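Local coordinates for putative MCP-type signal transduction protein (Campylobacter jejuni subsp. jejuni serotype O:2, PDB 4WY9) that probably senses chemical signals in the periplasm as the tandem-PAS sensory domain of the chemoreceptor Tlp1, with ligand recognition suggested to be indirect, at residues G206-M218 with H221-I234. Residues are numbered along the deposited sequence; the frame is centred on the assembly and turned at random.
Sequences GELRVLLNSDGFM and HPNKNLVLKNLKDI. With ACT (acetate ion), chain B.
M218 reaches across to H221, L226 and L231 and has the most surface buried here. Its chain bends at the thioether (chi3 -77°), which brings CE against the backbone of the following segment, 3.4 Å from L226 O. The same methyl touches CB of L226 and of L231. SD lies 3.7 Å from H221 CD2, approaching the imidazole obliquely. The backbone of M218 is held at both ends: its N donates to K229 O, and its O accepts from L228 N at 2.7 Å. With CG anti to the backbone N (chi1 -171°), the H221 ring lies beside the M218 chain and its NE2 meets an acetate ion. NE2 donates almost straight (169°) to O of the acetate at 2.8 Å; the other ring nitrogen, ND1, accepts from N223 N in the ring plane. V210 CG2 packs near CD2 of this ring. The two segments belong to the PAS-like unit built on the five-stranded antiparallel sheet, in the order 218-220, 209-213, 277-286, 264-274, 253-258. Segment 206-218 carries strand 209-213 and the start of 218-220; 221-234 is the loop and short helix that follow. L208, V210 and L231 line the acetate site, which S260 and Y257 complete; the ion probably comes from the crystallisation liquor. N230 caps helix 231-234, its OD1 accepting from K232 N on a lone pair. Its ND2 donates to D215 O at 2.8 Å and sits over the centre of the F217 ring, 3.4 Å above the plane. R152 makes a cation-pi contact with that ring.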
loop_
_atom_site.group_PDB
_atom_site.type_symbol
_atom_site.label_atom_id
_atom_site.label_comp_id
_atom_site.label_asym_id
_atom_site.label_seq_id
_atom_site.Cartn_x
_atom_site.Cartn_y
_atom_site.Cartn_z
ATOM N N GLY A 206 -8.074 10.648 23.230
ATOM C CA GLY A 206 -6.815 9.977 23.132
ATOM C C GLY A 206 -6.824 8.696 22.357
ATOM O O GLY A 206 -5.815 7.983 22.317
ATOM N N GLU A 207 -7.942 8.375 21.703
ATOM C CA GLU A 207 -8.023 7.197 20.855
ATOM C C GLU A 207 -6.950 7.245 19.766
ATOM O O GLU A 207 -6.780 8.275 19.118
ATOM C CB GLU A 207 -9.404 7.090 20.221
ATOM C CG GLU A 207 -9.555 6.060 19.136
ATOM C CD GLU A 207 -10.951 5.982 18.570
ATOM O OE1 GLU A 207 -11.870 6.615 19.143
ATOM O OE2 GLU A 207 -11.137 5.287 17.528
ATOM N N LEU A 208 -6.237 6.144 19.566
ATOM C CA LEU A 208 -5.260 6.009 18.489
ATOM C C LEU A 208 -5.818 5.063 17.454
ATOM O O LEU A 208 -6.270 3.978 17.809
ATOM C CB LEU A 208 -3.915 5.513 19.007
ATOM C CG LEU A 208 -3.277 6.345 20.124
ATOM C CD1 LEU A 208 -2.059 5.638 20.667
ATOM C CD2 LEU A 208 -2.929 7.742 19.660
ATOM N N ARG A 209 -5.752 5.452 16.177
ATOM C CA ARG A 209 -6.153 4.629 15.057
ATOM C C ARG A 209 -4.952 4.432 14.157
ATOM O O ARG A 209 -4.375 5.416 13.676
ATOM C CB ARG A 209 -7.328 5.250 14.324
ATOM C CG ARG A 209 -8.586 5.316 15.161
ATOM C CD ARG A 209 -9.675 6.161 14.574
ATOM N NE ARG A 209 -9.431 7.567 14.761
ATOM C CZ ARG A 209 -10.143 8.546 14.198
ATOM N NH1 ARG A 209 -11.086 8.256 13.327
ATOM N NH2 ARG A 209 -9.855 9.809 14.468
ATOM N N VAL A 210 -4.545 3.185 13.967
ATOM C CA VAL A 210 -3.266 2.823 13.391
ATOM C C VAL A 210 -3.434 1.743 12.353
ATOM O O VAL A 210 -4.162 0.765 12.553
ATOM C CB VAL A 210 -2.288 2.353 14.487
ATOM C CG1 VAL A 210 -0.942 1.973 13.921
ATOM C CG2 VAL A 210 -2.150 3.399 15.604
ATOM N N LEU A 211 -2.759 1.904 11.204
ATOM C CA LEU A 211 -2.632 0.852 10.191
ATOM C C LEU A 211 -1.173 0.439 10.145
ATOM O O LEU A 211 -0.316 1.298 9.979
ATOM C CB LEU A 211 -3.106 1.299 8.827
ATOM C CG LEU A 211 -2.946 0.319 7.683
ATOM C CD1 LEU A 211 -3.814 -0.911 7.871
ATOM C CD2 LEU A 211 -3.246 0.978 6.345
ATOM N N LEU A 212 -0.897 -0.844 10.266
ATOM C CA LEU A 212 0.477 -1.308 10.214
ATOM C C LEU A 212 0.542 -2.659 9.559
ATOM O O LEU A 212 -0.468 -3.379 9.481
ATOM C CB LEU A 212 1.115 -1.290 11.593
ATOM C CG LEU A 212 0.755 -2.228 12.704
ATOM C CD1 LEU A 212 1.582 -1.957 13.941
ATOM C CD2 LEU A 212 -0.722 -2.197 13.086
ATOM N N ASN A 213 1.717 -3.052 9.067
ATOM C CA ASN A 213 1.808 -4.409 8.536
ATOM C C ASN A 213 2.119 -5.385 9.679
ATOM O O ASN A 213 2.368 -4.958 10.823
ATOM C CB ASN A 213 2.775 -4.508 7.338
ATOM C CG ASN A 213 4.233 -4.360 7.680
ATOM O OD1 ASN A 213 4.636 -4.357 8.825
ATOM N ND2 ASN A 213 5.053 -4.313 6.628
ATOM N N SER A 214 2.096 -6.681 9.417
ATOM C CA SER A 214 2.211 -7.650 10.498
ATOM C C SER A 214 3.611 -7.612 11.140
ATOM O O SER A 214 3.779 -8.049 12.271
ATOM C CB SER A 214 1.899 -9.067 9.996
ATOM O OG SER A 214 2.818 -9.494 9.014
ATOM N N ASP A 215 4.605 -7.104 10.408
ATOM C CA ASP A 215 5.943 -6.940 10.939
ATOM C C ASP A 215 6.055 -5.781 11.921
ATOM O O ASP A 215 7.045 -5.663 12.631
ATOM C CB ASP A 215 6.975 -6.780 9.803
ATOM C CG ASP A 215 7.109 -8.017 8.952
ATOM O OD1 ASP A 215 7.174 -9.120 9.532
ATOM O OD2 ASP A 215 7.156 -7.898 7.709
ATOM N N GLY A 216 5.021 -4.926 11.963
ATOM C CA GLY A 216 5.008 -3.808 12.875
ATOM C C GLY A 216 5.225 -2.441 12.267
ATOM O O GLY A 216 5.160 -1.436 12.987
ATOM N N PHE A 217 5.491 -2.360 10.954
ATOM C CA PHE A 217 5.775 -1.094 10.324
ATOM C C PHE A 217 4.513 -0.298 10.074
ATOM O O PHE A 217 3.583 -0.776 9.418
ATOM C CB PHE A 217 6.569 -1.308 9.031
ATOM C CG PHE A 217 7.916 -1.867 9.248
ATOM C CD1 PHE A 217 8.934 -1.093 9.823
ATOM C CD2 PHE A 217 8.187 -3.180 8.929
ATOM C CE1 PHE A 217 10.176 -1.636 10.033
ATOM C CE2 PHE A 217 9.457 -3.733 9.151
ATOM C CZ PHE A 217 10.432 -2.968 9.713
ATOM N N MET A 218 4.469 0.921 10.597
ATOM C CA MET A 218 3.275 1.717 10.568
ATOM C C MET A 218 3.093 2.499 9.263
ATOM O O MET A 218 3.991 3.185 8.805
ATOM C CB MET A 218 3.241 2.651 11.753
ATOM C CG MET A 218 3.026 1.883 13.068
ATOM S SD MET A 218 3.063 2.931 14.528
ATOM C CE MET A 218 4.822 3.185 14.696
ATOM N N HIS A 221 -0.435 6.580 11.617
ATOM C CA HIS A 221 -0.502 6.797 13.052
ATOM C C HIS A 221 -0.894 8.250 13.233
ATOM O O HIS A 221 -0.429 9.108 12.492
ATOM C CB HIS A 221 0.822 6.461 13.719
ATOM C CG HIS A 221 0.808 6.450 15.216
ATOM N ND1 HIS A 221 0.690 7.596 15.977
ATOM C CD2 HIS A 221 0.847 5.435 16.100
ATOM C CE1 HIS A 221 0.652 7.276 17.250
ATOM N NE2 HIS A 221 0.779 5.957 17.346
ATOM N N PRO A 222 -1.689 8.571 14.263
ATOM C CA PRO A 222 -2.009 9.980 14.526
ATOM C C PRO A 222 -0.777 10.862 14.651
ATOM O O PRO A 222 -0.805 12.027 14.269
ATOM C CB PRO A 222 -2.801 9.901 15.837
ATOM C CG PRO A 222 -3.406 8.566 15.841
ATOM C CD PRO A 222 -2.448 7.664 15.157
ATOM N N ASN A 223 0.268 10.323 15.240
ATOM C CA ASN A 223 1.543 11.029 15.333
ATOM C C ASN A 223 2.299 10.782 14.043
ATOM O O ASN A 223 2.864 9.716 13.818
ATOM C CB ASN A 223 2.316 10.530 16.558
ATOM C CG ASN A 223 3.604 11.321 16.787
ATOM O OD1 ASN A 223 4.079 12.006 15.892
ATOM N ND2 ASN A 223 4.135 11.231 17.966
ATOM N N LYS A 224 2.343 11.802 13.180
ATOM C CA LYS A 224 2.938 11.638 11.866
ATOM C C LYS A 224 4.390 11.239 11.969
ATOM O O LYS A 224 4.912 10.592 11.052
ATOM C CB LYS A 224 2.824 12.968 11.096
ATOM C CG LYS A 224 2.099 12.901 9.776
ATOM C CD LYS A 224 2.739 11.899 8.841
ATOM C CE LYS A 224 2.153 11.997 7.419
ATOM N NZ LYS A 224 2.331 13.341 6.817
ATOM N N ASN A 225 5.069 11.613 13.051
ATOM C CA ASN A 225 6.451 11.235 13.267
ATOM C C ASN A 225 6.699 9.756 13.425
ATOM O O ASN A 225 7.837 9.295 13.301
ATOM C CB ASN A 225 7.014 11.955 14.510
ATOM C CG ASN A 225 7.288 13.450 14.287
ATOM O OD1 ASN A 225 6.992 14.063 13.239
ATOM N ND2 ASN A 225 7.911 14.040 15.282
ATOM N N LEU A 226 5.649 8.985 13.706
ATOM C CA LEU A 226 5.790 7.567 13.903
ATOM C C LEU A 226 5.559 6.771 12.607
ATOM O O LEU A 226 5.840 5.578 12.534
ATOM C CB LEU A 226 4.835 7.092 14.984
ATOM C CG LEU A 226 5.185 7.558 16.404
ATOM C CD1 LEU A 226 4.253 6.951 17.441
ATOM C CD2 LEU A 226 6.621 7.360 16.745
ATOM N N VAL A 227 5.017 7.424 11.598
ATOM C CA VAL A 227 4.758 6.730 10.340
ATOM C C VAL A 227 6.077 6.217 9.759
ATOM O O VAL A 227 7.098 6.896 9.815
ATOM C CB VAL A 227 3.993 7.618 9.351
ATOM C CG1 VAL A 227 3.885 6.986 7.958
ATOM C CG2 VAL A 227 2.601 7.926 9.909
ATOM N N LEU A 228 6.023 4.980 9.253
ATOM C CA LEU A 228 7.142 4.190 8.714
ATOM C C LEU A 228 7.999 3.511 9.756
ATOM O O LEU A 228 8.801 2.637 9.434
ATOM C CB LEU A 228 8.014 5.012 7.746
ATOM C CG LEU A 228 7.335 5.779 6.621
ATOM C CD1 LEU A 228 8.383 6.378 5.700
ATOM C CD2 LEU A 228 6.361 4.876 5.847
ATOM N N LYS A 229 7.848 3.895 11.027
ATOM C CA LYS A 229 8.597 3.250 12.077
ATOM C C LYS A 229 7.961 1.940 12.483
ATOM O O LYS A 229 6.778 1.694 12.208
ATOM C CB LYS A 229 8.785 4.200 13.276
ATOM C CG LYS A 229 9.545 5.474 12.882
ATOM C CD LYS A 229 9.801 6.398 14.058
ATOM C CE LYS A 229 10.747 7.551 13.666
ATOM N NZ LYS A 229 10.287 8.272 12.453
ATOM N N ASN A 230 8.734 1.100 13.163
ATOM C CA ASN A 230 8.190 -0.119 13.723
ATOM C C ASN A 230 7.666 0.137 15.112
ATOM O O ASN A 230 8.397 0.608 15.993
ATOM C CB ASN A 230 9.233 -1.233 13.725
ATOM C CG ASN A 230 8.618 -2.595 13.829
ATOM O OD1 ASN A 230 7.917 -2.895 14.804
ATOM N ND2 ASN A 230 8.727 -3.372 12.782
ATOM N N LEU A 231 6.385 -0.154 15.328
ATOM C CA LEU A 231 5.742 0.112 16.615
ATOM C C LEU A 231 6.476 -0.605 17.737
ATOM O O LEU A 231 6.589 -0.097 18.859
ATOM C CB LEU A 231 4.263 -0.288 16.547
ATOM C CG LEU A 231 3.450 -0.073 17.829
ATOM C CD1 LEU A 231 3.543 1.356 18.292
ATOM C CD2 LEU A 231 2.022 -0.454 17.544
ATOM N N LYS A 232 7.029 -1.777 17.440
ATOM C CA LYS A 232 7.729 -2.550 18.474
ATOM C C LYS A 232 9.008 -1.863 18.946
ATOM O O LYS A 232 9.424 -2.043 20.076
ATOM C CB LYS A 232 8.013 -3.966 17.983
ATOM C CG LYS A 232 6.765 -4.685 17.528
ATOM C CD LYS A 232 7.002 -6.139 17.163
ATOM C CE LYS A 232 7.829 -6.245 15.884
ATOM N NZ LYS A 232 7.645 -7.621 15.303
ATOM N N ASP A 233 9.640 -1.101 18.060
ATOM C CA ASP A 233 10.852 -0.382 18.408
ATOM C C ASP A 233 10.592 0.848 19.254
ATOM O O ASP A 233 11.398 1.218 20.112
ATOM C CB ASP A 233 11.610 0.042 17.152
ATOM C CG ASP A 233 12.136 -1.108 16.350
ATOM O OD1 ASP A 233 12.424 -2.177 16.926
ATOM O OD2 ASP A 233 12.280 -0.935 15.113
ATOM N N ILE A 234 9.500 1.555 18.938
ATOM C CA ILE A 234 9.219 2.819 19.594
ATOM C C ILE A 234 8.381 2.665 20.842
ATOM O O ILE A 234 8.296 3.585 21.648
ATOM C CB ILE A 234 8.612 3.830 18.609
ATOM C CG1 ILE A 234 7.292 3.355 18.106
ATOM C CG2 ILE A 234 9.580 4.078 17.416
ATOM C CD1 ILE A 234 6.161 4.076 18.695
HETATM C C ACT B . 0.771 3.393 19.913
HETATM O O ACT B . 1.223 4.559 19.723
HETATM O OXT ACT B . 1.127 2.788 20.964
HETATM C CH3 ACT B . -0.110 2.739 18.908
HETATM O O HOH W 1 4.916 -7.477 14.709
HETATM O O HOH W 2 9.693 -7.331 13.312
#